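Local coordinates for protein periplasmic beta-glucosidase (Pseudomonas aeruginosa, PDB 6R5T) that probably hydrolyses terminal, non-reducing beta-D-glucosyl residues with release of beta-D-glucose, as a periplasmic enzyme of glycoside hydrolase family 3, at residues S97-V102 and F676-L681; D145-S150 and E672-R677; G520-L525 and M565-S570; G561-S566 and P606-G611; F619-L624 and A639-S644. The protein carries 1 engineered substitution. One frame throughout, in Å; residues are numbered along the deposited sequence. Where two conformers were deposited one is given.

From the N terminus, residues 97-102 and then 145-150, both in the TIM-barrel-clan N-terminal domain, wait more than 500 residues for their partners. Both meet strand 672-681 of the fibronectin type III-like domain, so interactions 1 and 2 close the two longest loops and share Phe676. Nested inside both lie the other three. Interaction 3 closes a short loop within the C-terminal glycoside hydrolase domain, and interaction 4 begins on the stretch where it ends, sharing Met565 and Ser566. Interaction 5 follows in series as a beta pair. Trp98 of interaction 1 hydrogen-bonds to Lys562 O of interaction 4, and Leu643 of interaction 5 packs on Val679 and Leu681.

Interaction 1: S97-V102 and F676-L681; sequences SWDPEV and FRKVML
Asp99 and Lys678 bring the two backbones to within 6.6 Å, CA to CA, where the loop entering helix 100-116 runs past strand 672-681. The strand edges a sheet of the fibronectin type III-like domain and the loop belongs to the TIM-barrel-clan N-terminal domain, so two domains meet here. Their apolar join is a T-shaped stack: Trp98 turns the edge of its six-membered ring to one face of Phe676, with planes at 88° and centroids 5.1 Å apart. Trp98 CE3 comes in near the rim of that face, 3.6 Å from Phe676 CG. Tryptophan suits the place because its broad indole can do this while NE1 hydrogen-bonds to Lys562 O. Pro100 CD lies at the edge of the same phenyl ring.

Lys678 supplies the polar grip. Its chain is extended throughout (chi1 -177°), which carries NZ past Asp99 CB to Ser97 O, a bond of 2.9 Å lying in the carbonyl plane on a lone pair. The ammonium also forms a salt bridge with Glu361. Asp99 OD2, 4.4 Å from Lys678 NZ, is too distant for another but may add a favourable field; Asp99 OD1 is spent on capping the helix, accepting from Glu101 N. Between the backbones sits one water, which donates to Trp98 O at 2.8 Å and accepts from Lys678 N at 3.0 Å.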
# COMPACT_ATOMS: atom_id res chain seq x y z
N SER A 97 17.70 -14.79 14.35
CA SER A 97 19.00 -15.36 14.77
C SER A 97 20.16 -14.79 13.93
O SER A 97 21.31 -14.91 14.38
CB SER A 97 19.00 -16.86 14.72
OG SER A 97 19.12 -17.33 13.36
N TRP A 98 19.90 -14.38 12.69
CA TRP A 98 20.97 -13.94 11.76
C TRP A 98 22.09 -14.98 11.68
O TRP A 98 23.28 -14.63 11.54
CB TRP A 98 21.53 -12.57 12.16
CG TRP A 98 20.59 -11.44 11.90
CD1 TRP A 98 19.49 -11.10 12.61
CD2 TRP A 98 20.66 -10.52 10.82
NE1 TRP A 98 18.87 -10.00 12.07
CE2 TRP A 98 19.60 -9.59 10.98
CE3 TRP A 98 21.55 -10.34 9.76
CZ2 TRP A 98 19.39 -8.55 10.10
CZ3 TRP A 98 21.37 -9.27 8.93
CH2 TRP A 98 20.28 -8.40 9.07
N ASP A 99 21.73 -16.26 11.69
CA ASP A 99 22.76 -17.32 11.77
C ASP A 99 22.28 -18.46 10.89
O ASP A 99 21.43 -19.21 11.27
CB ASP A 99 23.00 -17.73 13.22
CG ASP A 99 24.15 -18.72 13.30
OD1 ASP A 99 24.55 -19.24 12.25
OD2 ASP A 99 24.66 -18.88 14.39
N PRO A 100 22.80 -18.56 9.67
CA PRO A 100 22.43 -19.65 8.79
C PRO A 100 22.60 -21.02 9.44
O PRO A 100 21.84 -21.93 9.12
CB PRO A 100 23.37 -19.45 7.59
CG PRO A 100 23.76 -18.01 7.63
CD PRO A 100 23.78 -17.63 9.08
N GLU A 101 23.57 -21.20 10.34
CA GLU A 101 23.70 -22.53 10.99
C GLU A 101 22.55 -22.82 11.95
O GLU A 101 22.14 -24.01 12.07
CB GLU A 101 25.03 -22.67 11.73
CG GLU A 101 26.19 -22.66 10.76
CD GLU A 101 27.43 -23.42 11.21
OE1 GLU A 101 27.70 -23.49 12.44
OE2 GLU A 101 28.13 -23.96 10.31
N VAL A 102 22.00 -21.83 12.61
CA VAL A 102 20.84 -22.06 13.51
C VAL A 102 19.64 -22.43 12.64
O VAL A 102 18.86 -23.36 12.97
CB VAL A 102 20.59 -20.78 14.32
CG1 VAL A 102 19.28 -20.83 15.07
CG2 VAL A 102 21.75 -20.55 15.24
N PHE A 676 26.71 -9.93 6.38
CA PHE A 676 26.58 -9.84 7.84
C PHE A 676 27.45 -10.90 8.49
O PHE A 676 27.85 -11.87 7.81
CB PHE A 676 25.13 -9.98 8.29
CG PHE A 676 24.46 -11.26 7.92
CD1 PHE A 676 24.54 -12.36 8.75
CD2 PHE A 676 23.76 -11.35 6.72
CE1 PHE A 676 23.87 -13.52 8.41
CE2 PHE A 676 23.14 -12.53 6.35
CZ PHE A 676 23.21 -13.61 7.21
N ARG A 677 27.76 -10.66 9.75
CA ARG A 677 28.57 -11.62 10.54
C ARG A 677 28.00 -11.62 11.93
O ARG A 677 28.05 -10.56 12.60
CB ARG A 677 30.06 -11.26 10.58
CG ARG A 677 31.01 -12.45 10.69
CD ARG A 677 31.16 -13.20 9.35
NE ARG A 677 32.07 -12.61 8.34
CZ ARG A 677 31.75 -12.27 7.10
NH1 ARG A 677 30.52 -12.40 6.60
NH2 ARG A 677 32.70 -11.77 6.32
N LYS A 678 27.53 -12.76 12.39
CA LYS A 678 27.16 -12.87 13.80
C LYS A 678 28.39 -13.35 14.56
O LYS A 678 28.97 -14.37 14.16
CB LYS A 678 26.02 -13.84 13.98
CG LYS A 678 25.56 -13.92 15.41
CD LYS A 678 24.33 -14.69 15.51
CE LYS A 678 23.56 -14.53 16.80
NZ LYS A 678 22.71 -15.75 16.83
N VAL A 679 28.70 -12.67 15.65
CA VAL A 679 29.95 -12.90 16.39
C VAL A 679 29.63 -12.96 17.86
O VAL A 679 29.07 -11.98 18.39
CB VAL A 679 30.96 -11.80 16.07
CG1 VAL A 679 32.27 -12.08 16.76
CG2 VAL A 679 31.14 -11.61 14.56
N MET A 680 30.06 -14.05 18.49
CA MET A 680 29.98 -14.23 19.95
C MET A 680 31.30 -13.81 20.59
O MET A 680 32.37 -14.30 20.17
CB MET A 680 29.71 -15.70 20.27
CG MET A 680 29.89 -16.07 21.73
SD MET A 680 28.78 -15.21 22.84
CE MET A 680 27.31 -16.17 22.47
N LEU A 681 31.27 -12.88 21.54
CA LEU A 681 32.53 -12.36 22.14
C LEU A 681 32.46 -12.39 23.64
O LEU A 681 31.44 -12.02 24.26
CB LEU A 681 32.78 -10.93 21.68
CG LEU A 681 33.06 -10.74 20.20
CD1 LEU A 681 33.12 -9.26 19.94
CD2 LEU A 681 34.33 -11.40 19.74
O HOH W 1 25.96 -14.90 10.89

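Interaction 2: D145-S150 and E672-R677; sequences DTYLTS and ELRGFR
Tyr147 and Leu673 lie at the centre of this contact, where the first turn of helix 146-161 crosses strand 672-681 with their N-to-C directions 47° apart. The packing is tight on the buried side. Leu673 reaches under the helix start, its CD2 3.9 Å from Tyr147 CD1 and 3.3 Å from Asp145 OD2, and Leu148 CD1 rests 3.7 Å from Phe676 CE2. Leucines suit these places because their branched ends fill the angle between helix and strand. A water bridges buried groups here, donating to both Asp145 OD1 and Leu673 O.

A classic beta bulge, in which Arg674 and Gly675 both face Leu657, brings the strand backbone under the tyrosine. Arg674 CA makes a CH-pi contact with the Tyr147 ring, 4.1 Å from its centroid and 13° off the normal, while Phe676 CE2 approaches the ring edge. CG anti to the backbone N (chi1 -178°) carries the Tyr147 ring out over the strand.

Toward the partly exposed side the fit is looser: a second water accepts from Phe676 N and lies 3.2 Å from Tyr147 OH. Arg674 reaches back to Leu673 O through NH1 and bonds to Asp697 O through NE; Glu672 lies at a long salt-bridge distance, well out of the guanidinium plane.

Asp145 OD2 caps the helix, accepting from Leu148 N at 2.8 Å. With both oxygens engaged at a helix N terminus, the carboxylate is probably held as an anion, tied to the strand through the bridging water and through Tyr578 OH, which also bonds Leu673 N.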
# COMPACT_ATOMS: atom_id res chain seq x y z
N ASP A 145 13.91 -8.41 3.99
CA ASP A 145 15.14 -8.21 3.19
C ASP A 145 15.39 -9.31 2.15
O ASP A 145 15.40 -10.50 2.48
CB ASP A 145 16.37 -8.12 4.07
CG ASP A 145 17.59 -7.79 3.22
OD1 ASP A 145 17.61 -6.71 2.56
OD2 ASP A 145 18.50 -8.63 3.24
N THR A 146 15.70 -8.86 0.95
CA THR A 146 15.89 -9.81 -0.19
C THR A 146 17.17 -10.62 0.04
O THR A 146 17.18 -11.82 -0.21
CB THR A 146 15.93 -9.03 -1.48
OG1 THR A 146 14.73 -8.28 -1.61
CG2 THR A 146 16.14 -9.95 -2.64
N TYR A 147 18.27 -9.98 0.42
CA TYR A 147 19.56 -10.66 0.66
C TYR A 147 19.40 -11.76 1.71
O TYR A 147 19.79 -12.96 1.49
CB TYR A 147 20.67 -9.66 0.94
CG TYR A 147 22.02 -10.26 1.16
CD1 TYR A 147 22.41 -10.66 2.41
CD2 TYR A 147 22.89 -10.38 0.11
CE1 TYR A 147 23.65 -11.28 2.61
CE2 TYR A 147 24.14 -10.94 0.31
CZ TYR A 147 24.52 -11.40 1.54
OH TYR A 147 25.82 -11.86 1.57
N LEU A 148 18.90 -11.41 2.87
CA LEU A 148 18.83 -12.34 3.99
C LEU A 148 17.82 -13.45 3.61
O LEU A 148 18.15 -14.63 3.86
CB LEU A 148 18.39 -11.59 5.24
CG LEU A 148 18.24 -12.48 6.46
CD1 LEU A 148 19.56 -13.19 6.79
CD2 LEU A 148 17.81 -11.63 7.63
N THR A 149 16.64 -13.10 3.09
CA THR A 149 15.65 -14.13 2.78
C THR A 149 16.19 -15.08 1.69
O THR A 149 15.96 -16.32 1.79
CB THR A 149 14.31 -13.53 2.38
OG1 THR A 149 13.80 -12.85 3.55
CG2 THR A 149 13.33 -14.56 1.86
N SER A 150 16.91 -14.55 0.72
CA SER A 150 17.52 -15.39 -0.36
C SER A 150 18.53 -16.36 0.25
O SER A 150 18.54 -17.56 -0.10
CB SER A 150 18.11 -14.58 -1.43
OG SER A 150 17.10 -13.86 -2.10
N GLU A 672 21.17 -1.24 1.05
CA GLU A 672 20.74 -2.61 0.73
C GLU A 672 21.68 -3.57 1.47
O GLU A 672 22.90 -3.40 1.33
CB GLU A 672 20.80 -2.90 -0.76
CG GLU A 672 19.80 -2.11 -1.59
CD GLU A 672 19.68 -2.58 -3.04
OE1 GLU A 672 20.65 -2.30 -3.78
OE2 GLU A 672 18.63 -3.20 -3.44
N LEU A 673 21.18 -4.49 2.27
CA LEU A 673 22.06 -5.45 2.97
C LEU A 673 22.87 -6.25 1.93
O LEU A 673 22.26 -6.81 0.99
CB LEU A 673 21.23 -6.39 3.82
CG LEU A 673 22.02 -7.32 4.72
CD1 LEU A 673 22.66 -6.57 5.87
CD2 LEU A 673 21.09 -8.37 5.26
N ARG A 674 24.17 -6.36 2.17
CA ARG A 674 25.05 -7.14 1.28
C ARG A 674 26.00 -8.01 2.09
O ARG A 674 26.79 -8.70 1.48
CB ARG A 674 25.81 -6.28 0.28
CG ARG A 674 24.95 -5.72 -0.84
CD ARG A 674 24.45 -6.84 -1.70
NE ARG A 674 23.71 -6.36 -2.84
CZ ARG A 674 22.41 -6.28 -2.93
NH1 ARG A 674 21.65 -6.58 -1.89
NH2 ARG A 674 21.88 -5.94 -4.11
N GLY A 675 25.91 -8.06 3.41
CA GLY A 675 26.67 -9.04 4.16
C GLY A 675 26.38 -8.91 5.63
O GLY A 675 25.83 -7.87 6.05
N PHE A 676 26.71 -9.93 6.38
CA PHE A 676 26.58 -9.84 7.84
C PHE A 676 27.45 -10.90 8.49
O PHE A 676 27.85 -11.87 7.81
CB PHE A 676 25.13 -9.98 8.29
CG PHE A 676 24.46 -11.26 7.92
CD1 PHE A 676 24.54 -12.36 8.75
CD2 PHE A 676 23.76 -11.35 6.72
CE1 PHE A 676 23.87 -13.52 8.41
CE2 PHE A 676 23.14 -12.53 6.35
CZ PHE A 676 23.21 -13.61 7.21
N ARG A 677 27.76 -10.66 9.75
CA ARG A 677 28.57 -11.62 10.54
C ARG A 677 28.00 -11.62 11.93
O ARG A 677 28.05 -10.56 12.60
CB ARG A 677 30.06 -11.26 10.58
CG ARG A 677 31.01 -12.45 10.69
CD ARG A 677 31.16 -13.20 9.35
NE ARG A 677 32.07 -12.61 8.34
CZ ARG A 677 31.75 -12.27 7.10
NH1 ARG A 677 30.52 -12.40 6.60
NH2 ARG A 677 32.70 -11.77 6.32
O HOH W 2 19.18 -6.76 0.41
O HOH W 3 27.30 -12.35 4.40

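Interaction 3: G520-L525 and M565-S570; sequences GRPLSL and MSFPRS
Pro522 sets its CA over the centre of the Phe567 ring, 3.7 Å from the centroid and 12° off the normal, a CH-pi contact. The same proline touches the ring again through CB, 3.6 Å from Phe567 CD1. Its CG meets Met565 SD at 3.7 Å, and CB also meets Pro568 CD at 3.8 Å. Proline serves here because a compact, rigid, puckered ring offers apolar surface to several neighbours. The extended Met565 chain crosses it at about a right angle, a flexible thioether fitted to its outline. Leu525 CD1 closes the edge of the phenyl ring, 4.1 Å from Phe567 CD2.

Polar linkage passes through one bridging water. It donates to Leu523 O at 2.7 Å and to Pro568 O at 2.9 Å, and accepts from Leu525 N at 3.0 Å, just before helix 526-531.

Further out, the backbone of Phe567 is hydrogen-bonded to Leu607 and Tyr608, which fixes the base of its ring. On the other loop, which follows strand 513-518 in the C-terminal domain, Arg521 forms a salt bridge with Glu479 and donates to carbonyls of Ala133 and Arg134, which probably steadies the backbone leading into Pro522. Ser570 packs on Thr491 of the second subunit.

The two loops thus share no direct polar bond: ring packing gives the contact its shape, and a three-bonded water satisfies the backbone groups left beside it.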
# COMPACT_ATOMS: atom_id res chain seq x y z
N GLY A 520 3.27 -12.58 15.81
CA GLY A 520 3.72 -13.18 14.55
C GLY A 520 4.00 -12.15 13.49
O GLY A 520 4.23 -12.52 12.33
N ARG A 521 4.02 -10.88 13.84
CA ARG A 521 4.21 -9.78 12.89
C ARG A 521 4.80 -8.63 13.71
O ARG A 521 4.66 -8.60 14.92
CB ARG A 521 2.89 -9.30 12.30
CG ARG A 521 1.86 -8.88 13.33
CD ARG A 521 0.70 -8.05 12.82
NE ARG A 521 -0.07 -8.70 11.75
CZ ARG A 521 -0.95 -9.66 11.90
NH1 ARG A 521 -1.62 -10.11 10.86
NH2 ARG A 521 -1.18 -10.19 13.08
N PRO A 522 5.41 -7.66 13.05
CA PRO A 522 5.72 -6.41 13.73
C PRO A 522 4.49 -5.82 14.46
O PRO A 522 3.41 -5.84 13.90
CB PRO A 522 6.17 -5.48 12.60
CG PRO A 522 6.71 -6.45 11.57
CD PRO A 522 5.76 -7.62 11.62
N LEU A 523 4.72 -5.27 15.64
CA LEU A 523 3.67 -4.58 16.42
C LEU A 523 4.05 -3.13 16.60
O LEU A 523 5.25 -2.80 16.56
CB LEU A 523 3.50 -5.18 17.82
CG LEU A 523 3.12 -6.66 17.88
CD1 LEU A 523 3.07 -7.15 19.33
CD2 LEU A 523 1.82 -6.89 17.18
N SER A 524 3.02 -2.30 16.73
CA SER A 524 3.17 -0.87 17.08
C SER A 524 3.29 -0.76 18.61
O SER A 524 2.31 -1.14 19.31
CB SER A 524 2.02 -0.08 16.53
OG SER A 524 0.81 -0.50 17.06
N LEU A 525 4.45 -0.29 19.08
CA LEU A 525 4.81 -0.41 20.52
C LEU A 525 5.22 0.93 21.12
O LEU A 525 6.02 0.94 22.06
CB LEU A 525 5.93 -1.43 20.62
CG LEU A 525 5.51 -2.87 20.29
CD1 LEU A 525 6.70 -3.77 20.11
CD2 LEU A 525 4.59 -3.44 21.38
N MET A 565 12.56 -7.35 10.16
CA MET A 565 11.46 -6.55 9.57
C MET A 565 11.32 -5.32 10.45
O MET A 565 11.41 -5.42 11.70
CB MET A 565 10.20 -7.40 9.55
CG MET A 565 9.08 -6.83 8.72
SD MET A 565 7.82 -8.10 8.45
CE MET A 565 6.61 -7.10 7.59
N SER A 566 11.15 -4.19 9.82
CA SER A 566 11.02 -2.86 10.47
C SER A 566 9.72 -2.85 11.28
O SER A 566 8.71 -3.39 10.80
CB SER A 566 11.00 -1.83 9.38
OG SER A 566 12.27 -1.77 8.75
N PHE A 567 9.71 -2.25 12.48
CA PHE A 567 8.49 -2.16 13.30
C PHE A 567 7.91 -0.77 13.12
O PHE A 567 8.54 0.21 13.54
CB PHE A 567 8.78 -2.44 14.77
CG PHE A 567 8.79 -3.90 15.13
CD1 PHE A 567 9.33 -4.87 14.31
CD2 PHE A 567 8.27 -4.32 16.35
CE1 PHE A 567 9.33 -6.22 14.66
CE2 PHE A 567 8.33 -5.66 16.71
CZ PHE A 567 8.82 -6.62 15.87
N PRO A 568 6.73 -0.64 12.47
CA PRO A 568 6.17 0.66 12.20
C PRO A 568 5.73 1.28 13.52
O PRO A 568 5.32 0.55 14.40
CB PRO A 568 4.92 0.41 11.35
CG PRO A 568 5.06 -1.00 10.87
CD PRO A 568 5.89 -1.73 11.91
N ARG A 569 5.68 2.61 13.57
CA ARG A 569 5.09 3.30 14.75
C ARG A 569 3.59 3.06 14.80
O ARG A 569 3.02 3.02 15.91
CB ARG A 569 5.42 4.79 14.75
CG ARG A 569 6.89 5.04 14.94
CD ARG A 569 7.18 6.51 14.76
NE ARG A 569 8.61 6.75 14.77
CZ ARG A 569 9.37 6.88 15.84
NH1 ARG A 569 8.84 6.84 17.04
NH2 ARG A 569 10.66 7.08 15.69
N SER A 570 2.93 2.91 13.65
CA SER A 570 1.50 2.59 13.61
C SER A 570 1.16 2.00 12.25
O SER A 570 1.93 2.16 11.31
CB SER A 570 0.64 3.81 13.88
OG SER A 570 0.73 4.71 12.79
O HOH W 4 6.50 -0.41 16.90

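Interaction 4: G561-S566 and P606-G611; sequences GKLTMS and PLYPFG
Phe610 has its CG anti to the backbone N (chi1 -178°), which folds the ring back along residues 561-566, while a chi1 of -58° in Leu563 sends CD1 to Tyr608 CB at 3.5 Å. Two carbonyls border the phenyl ring: Thr564 O lies at its edge, 3.3 Å from Phe610 CE1, where the ring C-H bonds can face an acceptor, and Leu563 O stands over one face. Leu563 O is engaged as well by Gly611 N, in a hydrogen bond of 2.8 Å. Glycine fits there since its phi is positive (85°).

These are two irregular loop segments of the C-terminal glycoside hydrolase domain; within 606-611, Leu607 and Tyr608 both face Phe567 in a classic beta bulge. Phe610 stacks on Tyr578 and meets Trp98, so its ring reaches the N-terminal domain.

Lysine at 562 combines an aliphatic stem with a polar tip. Lys562 CD passes 3.1 Å from Gly611 O. The bend at chi4 takes NZ on to the carbonyls of Gly613 and Leu720. Ser566 OG, bonded to Glu144, also receives a water at 2.6 Å, and that water accepts from Phe610 N at 3.1 Å.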
# COMPACT_ATOMS: atom_id res chain seq x y z
N GLY A 561 19.27 -11.64 19.36
CA GLY A 561 18.39 -11.55 18.19
C GLY A 561 18.35 -10.12 17.69
O GLY A 561 18.50 -9.15 18.47
N LYS A 562 18.16 -9.98 16.37
CA LYS A 562 17.97 -8.67 15.75
C LYS A 562 16.83 -8.75 14.76
O LYS A 562 16.70 -9.74 14.04
CB LYS A 562 19.29 -8.20 15.10
CG LYS A 562 20.28 -7.67 16.17
CD LYS A 562 21.51 -7.14 15.60
CE LYS A 562 22.45 -6.54 16.64
NZ LYS A 562 21.99 -5.19 17.07
N LEU A 563 16.06 -7.67 14.66
CA LEU A 563 14.88 -7.62 13.78
C LEU A 563 15.27 -7.85 12.34
O LEU A 563 16.26 -7.25 11.89
CB LEU A 563 14.14 -6.30 13.92
CG LEU A 563 13.67 -5.98 15.33
CD1 LEU A 563 12.98 -4.64 15.31
CD2 LEU A 563 12.75 -7.08 15.90
N THR A 564 14.44 -8.58 11.60
CA THR A 564 14.61 -8.67 10.13
C THR A 564 13.43 -8.01 9.40
O THR A 564 13.29 -8.19 8.19
CB THR A 564 14.74 -10.12 9.66
OG1 THR A 564 13.52 -10.84 9.89
CG2 THR A 564 15.92 -10.80 10.36
N MET A 565 12.56 -7.35 10.16
CA MET A 565 11.46 -6.55 9.57
C MET A 565 11.32 -5.32 10.45
O MET A 565 11.41 -5.42 11.70
CB MET A 565 10.20 -7.40 9.55
CG MET A 565 9.08 -6.83 8.72
SD MET A 565 7.82 -8.10 8.45
CE MET A 565 6.61 -7.10 7.59
N SER A 566 11.15 -4.19 9.82
CA SER A 566 11.02 -2.86 10.47
C SER A 566 9.72 -2.85 11.28
O SER A 566 8.71 -3.39 10.80
CB SER A 566 11.00 -1.83 9.38
OG SER A 566 12.27 -1.77 8.75
N PRO A 606 10.59 4.06 11.37
CA PRO A 606 10.14 2.95 12.20
C PRO A 606 10.42 3.23 13.67
O PRO A 606 11.37 3.99 14.00
CB PRO A 606 10.99 1.78 11.68
CG PRO A 606 12.23 2.43 11.23
CD PRO A 606 11.80 3.75 10.58
N LEU A 607 9.65 2.61 14.55
CA LEU A 607 9.99 2.64 15.99
C LEU A 607 11.29 1.87 16.20
O LEU A 607 12.17 2.37 16.89
CB LEU A 607 8.87 2.02 16.83
CG LEU A 607 9.15 2.07 18.32
CD1 LEU A 607 9.39 3.50 18.83
CD2 LEU A 607 8.01 1.48 19.10
N TYR A 608 11.41 0.69 15.57
CA TYR A 608 12.64 -0.13 15.68
C TYR A 608 13.03 -0.47 14.25
O TYR A 608 12.21 -1.04 13.53
CB TYR A 608 12.42 -1.40 16.49
CG TYR A 608 11.85 -1.22 17.87
CD1 TYR A 608 12.58 -0.63 18.88
CD2 TYR A 608 10.59 -1.70 18.17
CE1 TYR A 608 12.05 -0.51 20.16
CE2 TYR A 608 10.05 -1.58 19.44
CZ TYR A 608 10.79 -0.99 20.45
OH TYR A 608 10.26 -0.89 21.72
N PRO A 609 14.24 -0.13 13.82
CA PRO A 609 14.62 -0.37 12.42
C PRO A 609 15.10 -1.80 12.19
O PRO A 609 15.38 -2.55 13.07
CB PRO A 609 15.79 0.58 12.23
CG PRO A 609 16.41 0.59 13.60
CD PRO A 609 15.27 0.55 14.60
N PHE A 610 15.15 -2.16 10.92
CA PHE A 610 15.77 -3.41 10.47
C PHE A 610 17.15 -3.56 11.08
O PHE A 610 17.94 -2.60 11.11
CB PHE A 610 15.89 -3.37 8.96
CG PHE A 610 16.47 -4.62 8.38
CD1 PHE A 610 15.69 -5.74 8.10
CD2 PHE A 610 17.83 -4.68 8.06
CE1 PHE A 610 16.25 -6.86 7.50
CE2 PHE A 610 18.38 -5.79 7.46
CZ PHE A 610 17.61 -6.88 7.20
N GLY A 611 17.42 -4.73 11.63
CA GLY A 611 18.72 -5.05 12.24
C GLY A 611 18.85 -4.59 13.68
O GLY A 611 19.94 -4.81 14.26
O HOH W 5 13.99 0.12 9.17

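Interaction 5: F619-L624 and A639-S644; sequences FSLSPL and ARVTLS
Ser622 OG accepts a hydrogen bond from Thr642 N, 2.8 Å long and with an N-H...O angle of 161°, in an antiparallel pair of the fibronectin type III-like beta sandwich, where the pairing of the two strands is interrupted. A chi1 of 70° places the hydroxyl between the backbone N and carbonyl carbon, aimed across at the neighbouring strand, where it stands in for a backbone acceptor. Serine suits the site because its side chain is just long enough for this. Ser622 N in turn gives its hydrogen to Thr642 O at 2.9 Å.

Regular pairing lies beyond. Ser620 and Ser644 form a hydrogen-bonded pair, each N bonded to the other's O at 2.9 Å, and Ser620 OG bonds to Ser646. On the other face of the sheet Leu621 and Leu643 make a non-hydrogen-bonded pair, with Leu621 CD2 3.8 Å from Leu643 CD1. Leu643 continues inward to Val655 and Val679, so it is part of the sandwich core, where branched apolar side chains fit, with Leu621 at its rim. Past the interruption, Leu624 CD1 settles 4.0 Å from Ala639 CB. Tightest of the apolar approaches to a carbonyl is Val641 CG2, 3.1 Å from Ser622 O.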
# COMPACT_ATOMS: atom_id res chain seq x y z
N PHE A 619 28.89 -3.20 22.68
CA PHE A 619 29.84 -3.50 21.61
C PHE A 619 30.36 -2.20 20.99
O PHE A 619 29.68 -1.13 21.03
CB PHE A 619 29.19 -4.39 20.55
CG PHE A 619 28.75 -5.75 21.06
CD1 PHE A 619 29.63 -6.83 21.07
CD2 PHE A 619 27.45 -5.95 21.51
CE1 PHE A 619 29.21 -8.07 21.53
CE2 PHE A 619 27.04 -7.19 21.95
CZ PHE A 619 27.94 -8.25 22.00
N SER A 620 31.57 -2.30 20.49
CA SER A 620 32.28 -1.18 19.81
C SER A 620 32.75 -1.67 18.45
O SER A 620 33.12 -2.85 18.31
CB SER A 620 33.42 -0.66 20.62
OG SER A 620 32.99 -0.25 21.92
N LEU A 621 32.66 -0.82 17.43
CA LEU A 621 33.25 -1.09 16.10
C LEU A 621 34.35 -0.06 15.86
O LEU A 621 34.16 1.13 16.18
CB LEU A 621 32.22 -0.99 14.97
CG LEU A 621 31.19 -2.12 14.89
CD1 LEU A 621 30.05 -1.79 13.97
CD2 LEU A 621 31.87 -3.37 14.40
N SER A 622 35.48 -0.52 15.36
CA SER A 622 36.57 0.36 14.92
C SER A 622 36.13 1.01 13.61
O SER A 622 35.11 0.62 13.02
CB SER A 622 37.84 -0.43 14.75
OG SER A 622 37.77 -1.31 13.63
N PRO A 623 36.89 1.99 13.11
CA PRO A 623 36.51 2.66 11.87
C PRO A 623 36.52 1.66 10.72
O PRO A 623 37.38 0.78 10.64
CB PRO A 623 37.62 3.71 11.68
CG PRO A 623 38.14 3.92 13.06
CD PRO A 623 38.12 2.56 13.71
N LEU A 624 35.56 1.84 9.81
CA LEU A 624 35.50 1.01 8.61
C LEU A 624 36.66 1.36 7.67
O LEU A 624 36.89 2.56 7.45
CB LEU A 624 34.17 1.29 7.92
CG LEU A 624 33.98 0.61 6.57
CD1 LEU A 624 34.01 -0.90 6.66
CD2 LEU A 624 32.70 1.10 5.93
N ALA A 639 36.14 -5.03 2.98
CA ALA A 639 35.71 -4.03 3.97
C ALA A 639 36.03 -4.62 5.32
O ALA A 639 35.53 -5.74 5.63
CB ALA A 639 34.25 -3.75 3.80
N ARG A 640 36.89 -3.94 6.07
CA ARG A 640 37.34 -4.47 7.37
C ARG A 640 36.90 -3.58 8.51
O ARG A 640 37.02 -2.33 8.45
CB ARG A 640 38.86 -4.61 7.41
CG ARG A 640 39.38 -5.73 6.54
CD ARG A 640 40.88 -5.94 6.72
NE ARG A 640 41.31 -6.90 5.71
CZ ARG A 640 42.03 -8.00 5.94
NH1 ARG A 640 42.49 -8.26 7.16
NH2 ARG A 640 42.33 -8.80 4.94
N VAL A 641 36.48 -4.25 9.58
CA VAL A 641 36.14 -3.56 10.83
C VAL A 641 36.48 -4.51 11.97
O VAL A 641 36.35 -5.73 11.78
CB VAL A 641 34.67 -3.13 10.79
CG1 VAL A 641 33.72 -4.33 10.88
CG2 VAL A 641 34.39 -2.08 11.79
N THR A 642 36.89 -3.96 13.10
CA THR A 642 37.10 -4.77 14.32
C THR A 642 35.90 -4.56 15.24
O THR A 642 35.63 -3.40 15.62
CB THR A 642 38.43 -4.46 15.00
OG1 THR A 642 39.40 -4.78 14.00
CG2 THR A 642 38.68 -5.31 16.23
N LEU A 643 35.31 -5.67 15.66
CA LEU A 643 34.23 -5.67 16.68
C LEU A 643 34.84 -6.00 18.03
O LEU A 643 35.58 -7.01 18.11
CB LEU A 643 33.20 -6.71 16.28
CG LEU A 643 32.07 -6.92 17.29
CD1 LEU A 643 31.12 -5.74 17.33
CD2 LEU A 643 31.32 -8.21 16.99
N SER A 644 34.46 -5.26 19.06
CA SER A 644 34.90 -5.51 20.46
C SER A 644 33.70 -5.60 21.40
O SER A 644 32.72 -4.85 21.22
CB SER A 644 35.84 -4.42 20.93
OG SER A 644 36.88 -4.24 20.00